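Local atomic coordinates of odorant-binding protein 2a (PDB entry 4RUN), a protein that binds and transports small hydrophobic volatile molecules, with higher affinity for aldehydes and large fatty acids. Residues T40-G43 with L47-T50; F51-M54 with C59-K62; I64-T69 with G73-Y78; I84-L89 with D93-Y98; Y98-R103 with L107-N112. The protein carries 2 engineered substitutions. One frame throughout, in Å; residues are numbered along the deposited sequence.

The five contacts follow one another round a lipocalin barrel, the kind of fold that holds its ligands inside, and illustrate how neighbouring strands pair to build such a wall. Contacts 1 and 2 share strand 47-55, with centres about 17 Å apart. Contact 3 lies about 10 Å from contact 1, centre to centre, and joins it through the backbone: A49 O to I64 N is 2.8 Å. Backbone pairing of F75 with I84 carries contact 3 on to contact 4, which shares Y98 with contact 5. Contacts 2 and 5 do not touch, yet K62, R103 and R108 reach the same citrate, as does Y78 of contact 3. This anion, probably from the crystallisation liquor, occupies a basic site.

Contact 1: T40-G43 with L47-T50; sequences TALG and LEAT
E48 lies beside T40, and its side chain can be followed outward alongside that of the threonine. Its CB touches two partners, 3.8 Å from T40 OG1 and equally far from L42 CD1, the methyl that reaches over from the other segment. From there CG stands opposite the backbone N (chi1 -179°), and the extended chain runs out in the same direction as the threonine side chain. At the tip the carboxylate turns OE1 to within 3.4 Å of T40 OG1. Beneath this pair the backbones are locked in both directions: T40 N donates to E48 O at 2.8 Å, and E48 N returns a longer, more bent bond to T40 O. The next pair along turns to the opposite face, where L47 reaches across with one branch, CD2, lying 3.6 Å from A41 CA and also against the A41 methyl. L47 is buried, and I10 and T11 pack beside it; E48 also touches K63 of strand 58-66. With T40 and E48 on one face, A41 and L47 on the other, and L42 adding an apolar contact to E48, the pairs alternate as in the antiparallel hairpins of the lipocalin barrel, here the one formed by strands 33-41 and 47-55.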
# COMPACT_ATOMS: atom_id res chain seq x y z
N THR A 40 -10.28 -3.23 9.05
CA THR A 40 -11.17 -3.85 10.04
C THR A 40 -11.07 -5.37 9.95
O THR A 40 -10.94 -5.91 8.85
CB THR A 40 -12.63 -3.42 9.81
OG1 THR A 40 -12.99 -3.64 8.44
CG2 THR A 40 -12.82 -1.96 10.13
N ALA A 41 -11.15 -6.04 11.10
CA ALA A 41 -11.15 -7.51 11.16
C ALA A 41 -12.55 -8.06 10.92
O ALA A 41 -13.54 -7.42 11.28
CB ALA A 41 -10.62 -7.99 12.51
N LEU A 42 -12.63 -9.25 10.32
CA LEU A 42 -13.91 -9.87 9.99
C LEU A 42 -14.04 -11.27 10.61
O LEU A 42 -14.86 -12.07 10.18
CB LEU A 42 -14.06 -9.97 8.47
CG LEU A 42 -13.90 -8.66 7.69
CD1 LEU A 42 -13.86 -8.92 6.19
CD2 LEU A 42 -15.00 -7.68 8.05
N GLY A 43 -13.23 -11.55 11.63
CA GLY A 43 -13.20 -12.87 12.23
C GLY A 43 -12.44 -13.87 11.39
O GLY A 43 -12.37 -13.75 10.16
N LEU A 47 -9.25 -9.86 7.05
CA LEU A 47 -9.30 -8.41 7.19
C LEU A 47 -9.95 -7.76 5.99
O LEU A 47 -10.24 -8.39 4.98
CB LEU A 47 -7.90 -7.86 7.38
CG LEU A 47 -7.09 -8.40 8.55
CD1 LEU A 47 -5.72 -7.77 8.57
CD2 LEU A 47 -7.82 -8.17 9.87
N GLU A 48 -10.18 -6.46 6.13
CA GLU A 48 -10.74 -5.67 5.08
C GLU A 48 -10.15 -4.29 5.19
O GLU A 48 -10.14 -3.70 6.27
CB GLU A 48 -12.23 -5.60 5.26
CG GLU A 48 -12.96 -4.80 4.21
CD GLU A 48 -14.41 -4.71 4.56
OE1 GLU A 48 -14.74 -4.02 5.54
OE2 GLU A 48 -15.22 -5.37 3.88
N ALA A 49 -9.63 -3.80 4.07
CA ALA A 49 -9.07 -2.47 4.00
C ALA A 49 -9.97 -1.62 3.11
O ALA A 49 -10.37 -2.06 2.04
CB ALA A 49 -7.67 -2.52 3.42
N THR A 50 -10.28 -0.41 3.56
CA THR A 50 -11.12 0.53 2.80
C THR A 50 -10.38 1.85 2.64
O THR A 50 -9.81 2.35 3.59
CB THR A 50 -12.49 0.77 3.47
OG1 THR A 50 -12.33 1.10 4.86
CG2 THR A 50 -13.36 -0.46 3.36

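Contact 2: F51-M54 with C59-K62; sequences FTFM and CIQK
F53 and I60 pair through two backbone hydrogen bonds, I60 N to F53 O at 2.8 Å and F53 N to I60 O at 3.0 Å. Two residues along, F51 and K62 repeat the pattern less evenly: K62 N meets F51 O at 2.9 Å, whereas F51 N reaches K62 O at 3.2 Å. Between these rungs T52 CA makes a CA-H...O contact with I60 O.

Both phenylalanines hold CG between the backbone N and the carbonyl carbon (chi1 59° for F51 and 63° for F53), which swings their rings over the partner strand. K62 CB comes over one face of the F51 ring in a CH-pi contact, 3.8 Å from the centroid and displaced toward the rim. In the same manner I60 CB lies over a face of the F53 ring, with its CG2 branch near CZ, while K62 CG touches that ring at its edge. The lysine thus spends its inner carbons on two aromatic rings before its NZ bonds to citrate. On the other face M54 bends back at chi2 and chi3, bringing SD to 3.8 Å from C59 CB. C59 itself is disulfide-bonded to C151, and T52 OG1 makes a weak hydrogen bond to C151 N. The arrangement is a lipocalin barrel hairpin, strands 47-55 and 58-66, with its aromatic face turned from the disulfide that fastens the C-terminal segment to the barrel wall.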
# COMPACT_ATOMS: atom_id res chain seq x y z
N PHE A 51 -10.37 2.38 1.42
CA PHE A 51 -9.72 3.66 1.14
C PHE A 51 -10.16 4.20 -0.21
O PHE A 51 -10.82 3.51 -0.99
CB PHE A 51 -8.19 3.52 1.14
CG PHE A 51 -7.68 2.55 0.14
CD1 PHE A 51 -7.58 1.20 0.46
CD2 PHE A 51 -7.29 2.96 -1.13
CE1 PHE A 51 -7.11 0.29 -0.47
CE2 PHE A 51 -6.82 2.05 -2.06
CZ PHE A 51 -6.73 0.71 -1.73
N THR A 52 -9.80 5.45 -0.48
CA THR A 52 -10.07 6.08 -1.75
C THR A 52 -8.81 6.76 -2.25
O THR A 52 -7.91 7.05 -1.46
CB THR A 52 -11.20 7.13 -1.63
OG1 THR A 52 -10.78 8.22 -0.81
CG2 THR A 52 -12.43 6.50 -1.03
N PHE A 53 -8.74 6.99 -3.55
CA PHE A 53 -7.63 7.73 -4.12
C PHE A 53 -8.03 8.35 -5.44
O PHE A 53 -9.00 7.92 -6.05
CB PHE A 53 -6.41 6.84 -4.31
CG PHE A 53 -6.61 5.72 -5.29
CD1 PHE A 53 -7.07 4.49 -4.85
CD2 PHE A 53 -6.32 5.89 -6.63
CE1 PHE A 53 -7.24 3.45 -5.74
CE2 PHE A 53 -6.50 4.85 -7.52
CZ PHE A 53 -6.96 3.63 -7.07
N MET A 54 -7.30 9.37 -5.86
CA MET A 54 -7.59 10.05 -7.11
C MET A 54 -6.60 9.59 -8.16
O MET A 54 -5.41 9.62 -7.96
CB MET A 54 -7.49 11.57 -6.97
CG MET A 54 -8.49 12.21 -6.02
SD MET A 54 -10.13 12.30 -6.72
CE MET A 54 -9.82 13.25 -8.21
N CYS A 59 -12.14 9.90 -8.81
CA CYS A 59 -12.11 9.36 -7.45
C CYS A 59 -12.40 7.87 -7.48
O CYS A 59 -13.45 7.45 -7.94
CB CYS A 59 -13.14 10.02 -6.57
SG CYS A 59 -13.27 9.23 -4.95
N ILE A 60 -11.48 7.06 -6.95
CA ILE A 60 -11.66 5.62 -6.98
C ILE A 60 -11.75 5.04 -5.57
O ILE A 60 -10.94 5.34 -4.70
CB ILE A 60 -10.57 4.94 -7.82
CG1 ILE A 60 -10.77 5.30 -9.30
CG2 ILE A 60 -10.62 3.43 -7.68
CD1 ILE A 60 -9.50 5.27 -10.11
N GLN A 61 -12.78 4.21 -5.37
CA GLN A 61 -13.09 3.63 -4.10
C GLN A 61 -12.67 2.18 -4.09
O GLN A 61 -12.92 1.47 -5.06
CB GLN A 61 -14.61 3.69 -3.94
CG GLN A 61 -15.12 3.43 -2.55
CD GLN A 61 -16.18 4.44 -2.15
OE1 GLN A 61 -17.06 4.78 -2.95
NE2 GLN A 61 -16.10 4.93 -0.92
N LYS A 62 -12.04 1.75 -3.00
CA LYS A 62 -11.55 0.38 -2.86
C LYS A 62 -12.00 -0.18 -1.53
O LYS A 62 -12.15 0.55 -0.55
CB LYS A 62 -10.03 0.34 -2.95
CG LYS A 62 -9.47 0.60 -4.34
CD LYS A 62 -9.64 -0.61 -5.25
CE LYS A 62 -9.49 -0.22 -6.71
NZ LYS A 62 -9.76 -1.35 -7.64

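Contact 3: I64-T69 with G73-Y78; sequences ILMRKT and GKFSAY
R67 and S76 form the single antiparallel beta bridge that joins strand 58-66 to strand 74-77 in the wall of the lipocalin barrel. Its pair of hydrogen bonds is uneven: R67 N gives one of 2.7 Å to S76 O, and S76 N answers with one of 3.1 Å to R67 O. Farther along, toward the turn, a side chain takes part in the pairing: T69 OG1 donates to K74 O at 2.7 Å, approaching from well above the carbonyl plane. The same hydroxyl is also hydrogen-bonded to E71 N, within the turn.

Around the F75 ring, M66 bends at chi3 (46°) to carry CE over one face, 4.1 Å from the centroid in a CH-pi contact. R67 O lies at the edge of that ring, near its plane.

Aliphatic packing lies at the other end, where the short strands 64-66 and 74-77 run at 136° to each other, well short of antiparallel. I64 CG2 rests 3.7 Å from A77 CB, while its CG1 branch comes close to Y78 OH, a hydroxyl that bonds to citrate. With a single bridge between the segments, the chemistry implies that the threonine hydroxyl and the buried apolar side chains supplement the sheet hydrogen bonds.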
# COMPACT_ATOMS: atom_id res chain seq x y z
N ILE A 64 -11.11 -3.97 0.14
CA ILE A 64 -10.38 -5.18 -0.20
C ILE A 64 -10.43 -6.19 0.92
O ILE A 64 -9.95 -5.94 2.01
CB ILE A 64 -8.91 -4.86 -0.49
CG1 ILE A 64 -8.83 -3.86 -1.64
CG2 ILE A 64 -8.15 -6.14 -0.82
CD1 ILE A 64 -7.42 -3.42 -1.97
N LEU A 65 -10.99 -7.35 0.60
CA LEU A 65 -10.93 -8.49 1.47
C LEU A 65 -9.52 -9.07 1.43
O LEU A 65 -9.03 -9.44 0.36
CB LEU A 65 -11.96 -9.52 1.01
CG LEU A 65 -12.04 -10.84 1.76
CD1 LEU A 65 -12.16 -10.62 3.26
CD2 LEU A 65 -13.20 -11.67 1.23
N MET A 66 -8.87 -9.11 2.60
CA MET A 66 -7.52 -9.63 2.76
C MET A 66 -7.59 -10.90 3.60
O MET A 66 -7.85 -10.85 4.80
CB MET A 66 -6.64 -8.63 3.48
CG MET A 66 -6.43 -7.32 2.73
SD MET A 66 -5.63 -6.01 3.67
CE MET A 66 -4.28 -6.91 4.39
N ARG A 67 -7.36 -12.05 2.98
CA ARG A 67 -7.52 -13.31 3.69
C ARG A 67 -6.23 -13.72 4.41
O ARG A 67 -5.13 -13.47 3.94
CB ARG A 67 -7.99 -14.41 2.73
CG ARG A 67 -9.27 -14.07 1.99
CD ARG A 67 -10.24 -15.24 1.98
NE ARG A 67 -11.34 -15.05 1.02
CZ ARG A 67 -12.57 -15.53 1.16
NH1 ARG A 67 -12.92 -16.24 2.23
NH2 ARG A 67 -13.48 -15.30 0.21
N LYS A 68 -6.42 -14.37 5.55
CA LYS A 68 -5.33 -14.91 6.35
C LYS A 68 -4.50 -15.89 5.51
O LYS A 68 -5.00 -16.45 4.53
CB LYS A 68 -5.95 -15.65 7.55
CG LYS A 68 -5.01 -16.14 8.64
CD LYS A 68 -5.50 -17.47 9.23
CE LYS A 68 -5.08 -17.66 10.67
NZ LYS A 68 -3.65 -17.32 10.91
N THR A 69 -3.24 -16.09 5.88
CA THR A 69 -2.45 -17.21 5.36
C THR A 69 -1.68 -17.84 6.51
O THR A 69 -1.76 -17.36 7.65
CB THR A 69 -1.43 -16.78 4.29
OG1 THR A 69 -0.37 -16.04 4.90
CG2 THR A 69 -2.10 -15.95 3.20
N GLY A 73 1.78 -11.69 8.70
CA GLY A 73 2.19 -10.57 7.85
C GLY A 73 1.87 -10.75 6.38
O GLY A 73 1.81 -9.77 5.65
N LYS A 74 1.64 -11.99 5.95
CA LYS A 74 1.30 -12.32 4.57
C LYS A 74 -0.22 -12.56 4.41
O LYS A 74 -0.80 -13.37 5.13
CB LYS A 74 2.08 -13.55 4.11
CG LYS A 74 1.78 -14.04 2.70
CD LYS A 74 2.49 -15.36 2.45
CE LYS A 74 2.02 -16.02 1.17
NZ LYS A 74 2.29 -17.49 1.25
N PHE A 75 -0.83 -11.86 3.46
CA PHE A 75 -2.25 -11.99 3.16
C PHE A 75 -2.48 -12.16 1.67
O PHE A 75 -1.57 -11.94 0.87
CB PHE A 75 -3.02 -10.75 3.59
CG PHE A 75 -2.97 -10.49 5.05
CD1 PHE A 75 -1.91 -9.78 5.60
CD2 PHE A 75 -3.99 -10.93 5.87
CE1 PHE A 75 -1.88 -9.52 6.97
CE2 PHE A 75 -3.97 -10.68 7.23
CZ PHE A 75 -2.91 -9.97 7.78
N SER A 76 -3.70 -12.52 1.30
CA SER A 76 -4.08 -12.67 -0.09
C SER A 76 -5.41 -11.97 -0.35
O SER A 76 -6.24 -11.85 0.55
CB SER A 76 -4.17 -14.16 -0.46
OG SER A 76 -5.13 -14.83 0.32
N ALA A 77 -5.60 -11.53 -1.59
CA ALA A 77 -6.82 -10.82 -1.97
C ALA A 77 -7.23 -11.20 -3.37
O ALA A 77 -6.41 -11.69 -4.15
CB ALA A 77 -6.61 -9.32 -1.88
N TYR A 78 -8.51 -10.98 -3.67
CA TYR A 78 -9.10 -11.31 -4.96
C TYR A 78 -8.82 -12.77 -5.32
O TYR A 78 -8.27 -13.07 -6.38
CB TYR A 78 -8.56 -10.38 -6.05
CG TYR A 78 -8.56 -8.89 -5.71
CD1 TYR A 78 -9.73 -8.16 -5.68
CD2 TYR A 78 -7.37 -8.22 -5.45
CE1 TYR A 78 -9.73 -6.80 -5.39
CE2 TYR A 78 -7.35 -6.86 -5.16
CZ TYR A 78 -8.53 -6.15 -5.13
OH TYR A 78 -8.50 -4.80 -4.84

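Contact 4: I84-L89 with D93-Y98; sequences IYLQEL and DDYVFY
E88 lays its CG over one face of the Y95 ring, 4.1 Å from the centroid in a CH-pi contact. Its carboxylate is nearly parallel to the ring, the planes 10° apart, but stands off to the same side as CG. L86 meets the same tyrosine differently: the side chains cross at about a right angle, with CD1 of L86 4.0 Å from Y95 CB. Farther along this face the CG2 branch of I84 comes against CE2 and CZ of F97.

On the reverse face, Y85 and Y98 run side by side, and Y98 O lies in the plane of the Y85 ring at its edge. L89, with CG opposite its backbone N (chi1 -176°), sends CD1 to 3.9 Å from V96 CG2; both residues pack under helix 122-134, at L131 and F128. Backbone bonds alternate along the pair, from Y85 N to Y98 O at 2.9 Å through the mutual bonds of Q87 and V96 to L89 N on D94 O. The D94 carboxylate forms a salt bridge to K17.

Y95 also meets W14, their rings at about 85°. W14 fits the Gly-X-Trp signature of lipocalins, and this hairpin is part of the barrel wall, between W14 and helix 122-134, the helix characteristic of the family.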
# COMPACT_ATOMS: atom_id res chain seq x y z
N ILE A 84 -0.08 -10.04 -0.43
CA ILE A 84 0.15 -8.80 0.30
C ILE A 84 0.95 -9.08 1.58
O ILE A 84 0.50 -9.84 2.44
CB ILE A 84 -1.19 -8.16 0.71
CG1 ILE A 84 -1.97 -7.69 -0.52
CG2 ILE A 84 -0.98 -6.98 1.64
CD1 ILE A 84 -3.46 -7.60 -0.28
N TYR A 85 2.11 -8.44 1.70
CA TYR A 85 3.02 -8.60 2.83
C TYR A 85 3.10 -7.30 3.59
O TYR A 85 3.20 -6.24 2.98
CB TYR A 85 4.43 -8.97 2.35
CG TYR A 85 4.46 -10.15 1.42
CD1 TYR A 85 3.97 -10.06 0.12
CD2 TYR A 85 4.96 -11.37 1.83
CE1 TYR A 85 3.98 -11.14 -0.73
CE2 TYR A 85 4.98 -12.46 0.98
CZ TYR A 85 4.48 -12.33 -0.31
OH TYR A 85 4.48 -13.40 -1.18
N LEU A 86 3.03 -7.37 4.91
CA LEU A 86 3.25 -6.22 5.76
C LEU A 86 4.53 -6.51 6.51
O LEU A 86 4.64 -7.53 7.17
CB LEU A 86 2.08 -5.98 6.73
CG LEU A 86 1.97 -4.57 7.34
CD1 LEU A 86 1.85 -3.51 6.25
CD2 LEU A 86 0.81 -4.45 8.31
N GLN A 87 5.51 -5.62 6.38
CA GLN A 87 6.81 -5.79 7.01
C GLN A 87 7.16 -4.53 7.78
O GLN A 87 6.88 -3.42 7.34
CB GLN A 87 7.90 -6.03 5.97
CG GLN A 87 7.61 -7.14 4.97
CD GLN A 87 8.64 -7.16 3.84
OE1 GLN A 87 9.78 -6.72 4.02
NE2 GLN A 87 8.23 -7.68 2.68
N GLU A 88 7.78 -4.71 8.94
CA GLU A 88 8.27 -3.59 9.74
C GLU A 88 9.41 -2.95 8.96
O GLU A 88 10.23 -3.65 8.35
CB GLU A 88 8.66 -4.07 11.15
CG GLU A 88 8.12 -3.16 12.24
CD GLU A 88 8.09 -3.79 13.62
OE1 GLU A 88 8.22 -5.02 13.73
OE2 GLU A 88 7.95 -3.04 14.61
N LEU A 89 9.41 -1.62 8.87
CA LEU A 89 10.50 -0.91 8.22
C LEU A 89 11.49 -0.52 9.33
O LEU A 89 11.23 0.41 10.12
CB LEU A 89 9.99 0.33 7.48
CG LEU A 89 11.05 1.10 6.68
CD1 LEU A 89 11.72 0.21 5.63
CD2 LEU A 89 10.41 2.31 6.02
N ASP A 93 9.16 3.83 12.76
CA ASP A 93 7.92 3.32 13.31
C ASP A 93 6.86 3.07 12.23
O ASP A 93 5.66 3.04 12.52
CB ASP A 93 7.42 4.29 14.38
CG ASP A 93 8.47 4.53 15.46
OD1 ASP A 93 9.02 3.54 15.99
OD2 ASP A 93 8.74 5.71 15.77
N ASP A 94 7.33 2.85 10.99
CA ASP A 94 6.46 2.59 9.86
C ASP A 94 6.66 1.18 9.35
O ASP A 94 7.58 0.47 9.77
CB ASP A 94 6.74 3.58 8.73
CG ASP A 94 6.32 5.00 9.07
OD1 ASP A 94 5.43 5.20 9.91
OD2 ASP A 94 6.88 5.93 8.49
N TYR A 95 5.78 0.79 8.45
CA TYR A 95 5.80 -0.53 7.85
C TYR A 95 5.84 -0.36 6.34
O TYR A 95 5.55 0.72 5.82
CB TYR A 95 4.53 -1.28 8.22
CG TYR A 95 4.44 -1.78 9.64
CD1 TYR A 95 4.03 -0.95 10.67
CD2 TYR A 95 4.69 -3.11 9.93
CE1 TYR A 95 3.90 -1.43 11.97
CE2 TYR A 95 4.58 -3.60 11.22
CZ TYR A 95 4.18 -2.75 12.23
OH TYR A 95 4.06 -3.24 13.52
N VAL A 96 6.17 -1.45 5.65
CA VAL A 96 6.06 -1.51 4.20
C VAL A 96 4.98 -2.49 3.79
O VAL A 96 4.89 -3.58 4.33
CB VAL A 96 7.38 -1.93 3.55
CG1 VAL A 96 7.20 -2.14 2.05
CG2 VAL A 96 8.43 -0.87 3.82
N PHE A 97 4.14 -2.06 2.85
CA PHE A 97 3.05 -2.86 2.33
C PHE A 97 3.46 -3.21 0.91
O PHE A 97 3.44 -2.38 0.02
CB PHE A 97 1.78 -2.02 2.36
CG PHE A 97 0.58 -2.67 1.77
CD1 PHE A 97 0.34 -2.61 0.39
CD2 PHE A 97 -0.36 -3.27 2.59
CE1 PHE A 97 -0.79 -3.18 -0.15
CE2 PHE A 97 -1.50 -3.84 2.05
CZ PHE A 97 -1.72 -3.79 0.68
N TYR A 98 3.87 -4.45 0.73
CA TYR A 98 4.42 -4.93 -0.53
C TYR A 98 3.36 -5.83 -1.14
O TYR A 98 2.80 -6.67 -0.43
CB TYR A 98 5.71 -5.70 -0.24
CG TYR A 98 6.48 -6.17 -1.45
CD1 TYR A 98 6.89 -5.27 -2.43
CD2 TYR A 98 6.82 -7.52 -1.60
CE1 TYR A 98 7.61 -5.71 -3.55
CE2 TYR A 98 7.54 -7.97 -2.72
CZ TYR A 98 7.93 -7.06 -3.69
OH TYR A 98 8.65 -7.50 -4.79

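Contact 5: Y98-R103 with L107-N112; sequences YSKDQR and LRYMGN. Engineered in segment 98-103: S99 (natural residue Cys). Engineered in segment 107-112: N112 (natural residue Lys). With FLC (citrate anion), chain C.
R103 and R108 both bend at chi3 (90° and -84°), and these opposite turns bring their guanidinium groups together across a lipocalin barrel hairpin of strands 95-103 and 106-115. The two planes are 26° apart, and R103 NE lies beside R108 NH1. A bound citrate, probably from the crystallisation liquor, lies beside the two cations. Its OB1 stands over the centre of the R103 guanidinium and at the edge of the R108 group, where it accepts a weak hydrogen bond from NH1; R103 NH2 makes another weak bond to OG1. K82, R55, K62 and Y78 are also hydrogen-bonded to the anion. R103 is further positioned by D101, whose OD2 takes a salt bridge from NH1 at 3.0 Å, met from above the carboxylate plane. The second oxygen, OD1, pairs with R81, so the aspartate probably offsets part of the positive charge.

Backbone bonds join the engineered S99 with M110 and D101 with R108, S99 N to M110 O measuring 2.8 Å.

On the opposite face K100 folds its chain alongside Y109, CG of the lysine lying 3.8 Å from CD1 of the ring. Y98 OH sits 3.7 Å above the plane of the Y109 ring, over the centre of one face.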
# COMPACT_ATOMS: atom_id res chain seq x y z
N TYR A 98 3.87 -4.45 0.73
CA TYR A 98 4.42 -4.93 -0.53
C TYR A 98 3.36 -5.83 -1.14
O TYR A 98 2.80 -6.67 -0.43
CB TYR A 98 5.71 -5.70 -0.24
CG TYR A 98 6.48 -6.17 -1.45
CD1 TYR A 98 6.89 -5.27 -2.43
CD2 TYR A 98 6.82 -7.52 -1.60
CE1 TYR A 98 7.61 -5.71 -3.55
CE2 TYR A 98 7.54 -7.97 -2.72
CZ TYR A 98 7.93 -7.06 -3.69
OH TYR A 98 8.65 -7.50 -4.79
N SER A 99 3.04 -5.64 -2.42
CA SER A 99 2.04 -6.48 -3.07
C SER A 99 2.58 -7.07 -4.37
O SER A 99 3.30 -6.42 -5.13
CB SER A 99 0.75 -5.70 -3.33
OG SER A 99 0.79 -4.97 -4.56
N LYS A 100 2.21 -8.33 -4.61
CA LYS A 100 2.51 -9.02 -5.86
C LYS A 100 1.16 -9.44 -6.47
O LYS A 100 0.40 -10.19 -5.84
CB LYS A 100 3.39 -10.24 -5.59
CG LYS A 100 4.74 -9.93 -4.94
CD LYS A 100 5.57 -11.19 -4.73
CE LYS A 100 6.28 -11.61 -6.00
NZ LYS A 100 6.82 -13.00 -6.01
N ASP A 101 0.85 -8.92 -7.66
CA ASP A 101 -0.47 -9.11 -8.29
C ASP A 101 -0.37 -9.87 -9.62
O ASP A 101 0.19 -9.38 -10.60
CB ASP A 101 -1.11 -7.73 -8.48
CG ASP A 101 -2.64 -7.74 -8.60
OD1 ASP A 101 -3.29 -8.80 -8.53
OD2 ASP A 101 -3.20 -6.63 -8.78
N GLN A 102 -0.92 -11.09 -9.64
CA GLN A 102 -0.95 -11.89 -10.87
C GLN A 102 -2.06 -11.36 -11.79
O GLN A 102 -3.17 -11.88 -11.82
CB GLN A 102 -1.18 -13.37 -10.56
CG GLN A 102 -0.35 -13.91 -9.41
CD GLN A 102 -0.72 -15.33 -9.06
OE1 GLN A 102 -1.79 -15.83 -9.43
NE2 GLN A 102 0.18 -16.01 -8.35
N ARG A 103 -1.74 -10.32 -12.54
CA ARG A 103 -2.76 -9.58 -13.31
C ARG A 103 -2.81 -10.14 -14.71
O ARG A 103 -1.80 -10.59 -15.22
CB ARG A 103 -2.42 -8.09 -13.31
CG ARG A 103 -2.87 -7.40 -12.04
CD ARG A 103 -2.27 -6.00 -11.91
NE ARG A 103 -3.13 -5.01 -12.53
CZ ARG A 103 -4.32 -4.64 -12.04
NH1 ARG A 103 -4.79 -5.19 -10.93
NH2 ARG A 103 -5.03 -3.72 -12.68
N LEU A 107 2.60 -9.90 -14.06
CA LEU A 107 2.90 -9.78 -12.66
C LEU A 107 3.18 -8.32 -12.35
O LEU A 107 4.00 -7.71 -13.04
CB LEU A 107 4.14 -10.61 -12.34
CG LEU A 107 4.52 -10.64 -10.86
CD1 LEU A 107 3.43 -11.29 -10.02
CD2 LEU A 107 5.85 -11.33 -10.65
N ARG A 108 2.53 -7.79 -11.33
CA ARG A 108 2.75 -6.40 -10.92
C ARG A 108 3.24 -6.33 -9.48
O ARG A 108 2.56 -6.83 -8.58
CB ARG A 108 1.45 -5.59 -11.06
CG ARG A 108 1.59 -4.12 -10.71
CD ARG A 108 0.36 -3.33 -11.15
NE ARG A 108 0.43 -2.94 -12.56
CZ ARG A 108 -0.61 -2.53 -13.29
NH1 ARG A 108 -1.83 -2.47 -12.77
NH2 ARG A 108 -0.43 -2.20 -14.57
N TYR A 109 4.41 -5.70 -9.28
CA TYR A 109 4.92 -5.37 -7.94
C TYR A 109 4.58 -3.94 -7.58
O TYR A 109 4.57 -3.06 -8.43
CB TYR A 109 6.44 -5.51 -7.82
CG TYR A 109 7.04 -6.85 -8.15
CD1 TYR A 109 6.38 -8.03 -7.85
CD2 TYR A 109 8.31 -6.93 -8.72
CE1 TYR A 109 6.96 -9.26 -8.14
CE2 TYR A 109 8.89 -8.15 -9.01
CZ TYR A 109 8.21 -9.31 -8.72
OH TYR A 109 8.78 -10.53 -9.02
N MET A 110 4.36 -3.71 -6.29
CA MET A 110 3.98 -2.39 -5.81
C MET A 110 4.26 -2.31 -4.32
O MET A 110 3.96 -3.24 -3.57
CB MET A 110 2.50 -2.16 -6.11
CG MET A 110 2.01 -0.75 -5.82
SD MET A 110 0.22 -0.56 -6.02
CE MET A 110 -0.17 -1.82 -7.24
N GLY A 111 4.85 -1.20 -3.89
CA GLY A 111 5.22 -1.02 -2.51
C GLY A 111 4.64 0.25 -1.95
O GLY A 111 4.56 1.25 -2.64
N ASN A 112 4.22 0.22 -0.69
CA ASN A 112 3.67 1.40 -0.06
C ASN A 112 4.23 1.56 1.33
O ASN A 112 4.26 0.61 2.11
CB ASN A 112 2.15 1.32 -0.01
CG ASN A 112 1.54 1.11 -1.38
OD1 ASN A 112 1.53 2.02 -2.20
ND2 ASN A 112 1.07 -0.09 -1.65
CAC FLC C . -5.71 -2.25 -6.29
CA FLC C . -4.52 -1.74 -7.09
CB FLC C . -4.82 -1.50 -8.58
CBC FLC C . -3.52 -1.15 -9.29
CG FLC C . -5.36 -2.75 -9.26
CGC FLC C . -6.87 -2.90 -9.42
OA1 FLC C . -5.70 -3.42 -5.83
OA2 FLC C . -6.67 -1.47 -6.09
OB1 FLC C . -2.67 -2.06 -9.50
OB2 FLC C . -3.33 0.02 -9.69
OG1 FLC C . -7.42 -2.49 -10.48
OG2 FLC C . -7.51 -3.47 -8.50
OHB FLC C . -5.74 -0.41 -8.73
O HOH W 1 0.85 -5.48 -7.02